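Local atomic coordinates of outer membrane protein SusF (Bacteroides thetaiotaomicron, PDB entry 4FE9), a protein that binds starch at the bacterial cell surface through its carbohydrate-binding modules, before the glycan is transported into the periplasm for degradation. Residues Phe31-Gly34 with Lys35-Ile39. Sequence-based numbering, arbitrary orientation.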
# COMPACT_ATOMS: atom_id res chain seq x y z
N PHE A 31 -22.43 0.44 -33.65
CA PHE A 31 -21.10 1.02 -33.80
C PHE A 31 -20.09 -0.04 -34.21
O PHE A 31 -20.16 -1.19 -33.74
CB PHE A 31 -20.66 1.60 -32.46
CG PHE A 31 -21.49 2.75 -32.02
CD1 PHE A 31 -21.18 4.05 -32.46
CD2 PHE A 31 -22.58 2.56 -31.18
CE1 PHE A 31 -22.03 5.12 -32.15
CE2 PHE A 31 -23.35 3.63 -30.77
CZ PHE A 31 -23.10 4.92 -31.29
N THR A 32 -19.07 0.40 -34.94
CA THR A 32 -17.90 -0.47 -35.24
C THR A 32 -16.61 0.27 -34.92
O THR A 32 -16.55 1.50 -34.98
CB THR A 32 -17.86 -0.84 -36.73
OG1 THR A 32 -17.85 0.36 -37.50
CG2 THR A 32 -19.11 -1.68 -37.12
N ALA A 33 -15.54 -0.49 -34.67
CA ALA A 33 -14.22 0.12 -34.42
C ALA A 33 -13.72 0.86 -35.66
O ALA A 33 -14.05 0.48 -36.78
CB ALA A 33 -13.17 -0.95 -33.95
N GLY A 34 -13.16 2.05 -35.45
CA GLY A 34 -12.67 2.87 -36.56
C GLY A 34 -11.46 2.25 -37.24
O GLY A 34 -10.90 1.25 -36.75
N LYS A 35 -10.99 2.88 -38.29
CA LYS A 35 -9.82 2.35 -39.02
C LYS A 35 -8.49 2.43 -38.23
O LYS A 35 -7.62 1.65 -38.46
CB LYS A 35 -9.69 3.00 -40.39
CG LYS A 35 -9.09 4.41 -40.39
CD LYS A 35 -9.43 5.14 -41.72
CE LYS A 35 -8.27 6.00 -42.22
NZ LYS A 35 -7.49 6.60 -41.09
N ASP A 36 -8.44 3.26 -37.19
CA ASP A 36 -7.25 3.29 -36.36
C ASP A 36 -7.44 2.43 -35.12
O ASP A 36 -7.53 2.94 -33.99
CB ASP A 36 -6.88 4.75 -35.99
CG ASP A 36 -6.58 5.61 -37.24
OD1 ASP A 36 -5.68 5.23 -38.01
OD2 ASP A 36 -7.30 6.61 -37.49
N ALA A 37 -7.49 1.11 -35.32
CA ALA A 37 -7.93 0.19 -34.26
C ALA A 37 -6.76 -0.37 -33.42
O ALA A 37 -6.95 -0.79 -32.29
CB ALA A 37 -8.78 -0.96 -34.85
N SER A 38 -5.54 -0.22 -33.95
CA SER A 38 -4.37 -0.83 -33.34
C SER A 38 -3.21 0.12 -33.40
O SER A 38 -2.37 0.00 -34.29
CB SER A 38 -3.99 -2.13 -34.09
OG SER A 38 -5.03 -3.07 -34.04
N ILE A 39 -3.16 1.06 -32.46
CA ILE A 39 -2.27 2.20 -32.58
C ILE A 39 -0.92 1.92 -31.85
O ILE A 39 -0.90 1.38 -30.76
CB ILE A 39 -2.92 3.43 -31.94
CG1 ILE A 39 -4.12 3.85 -32.74
CG2 ILE A 39 -1.90 4.59 -31.82
CD1 ILE A 39 -5.10 4.69 -31.92
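The methyl of Ala37 points back at the carbonyl oxygen of Gly34, CB to O 3.6 Å, from the far arm of a turn centred on Asp36. This turn interrupts the strand that runs between 48-57 and 128-141 in the Ig-like N-terminal domain. Strand 27-33 ends here, and strand 38-40 takes up the same direction farther on; both pair parallel with strand 128-141. Between them the connection keeps to strand 48-57, whose Ile51 and Glu50 hold the backbones of Gly34 and Asp36. Asp36 is the middle residue of an inverse gamma turn, which is closed by a weak hydrogen bond of 3.2 Å from Ala37 N to Lys35 O. Gly34 O and Asp36 N are also 3.2 Å apart, but the angle is too poor for a bond.

Lys35 shows how a long side chain uses this surface site. Its CB lies 3.7 Å from Gly34 C, a closeness that comes with the peptide link and is not packing. CG then sits between the backbone N and the carbonyl carbon (chi1 78°), and the side chain touches Glu50 of strand 48-57. Bends at chi3 and chi4 turn the tip back, bringing NZ to 3.6 Å from Asp36 OD2, a long salt bridge. The stronger partner of that carboxylate is the backbone N of Glu50, which hydrogen-bonds to OD2, so aspartate suits the turn by reaching the adjacent strand on a short stem. The lysine charge would add a looser electrostatic pull on the same oxygen.

Small residues suit the two arms of the turn: Gly34 carries no side chain between its neighbours, and the methyls of Ala33 and Ala37 come only into loose apolar contact, CB to CB 4.5 Å.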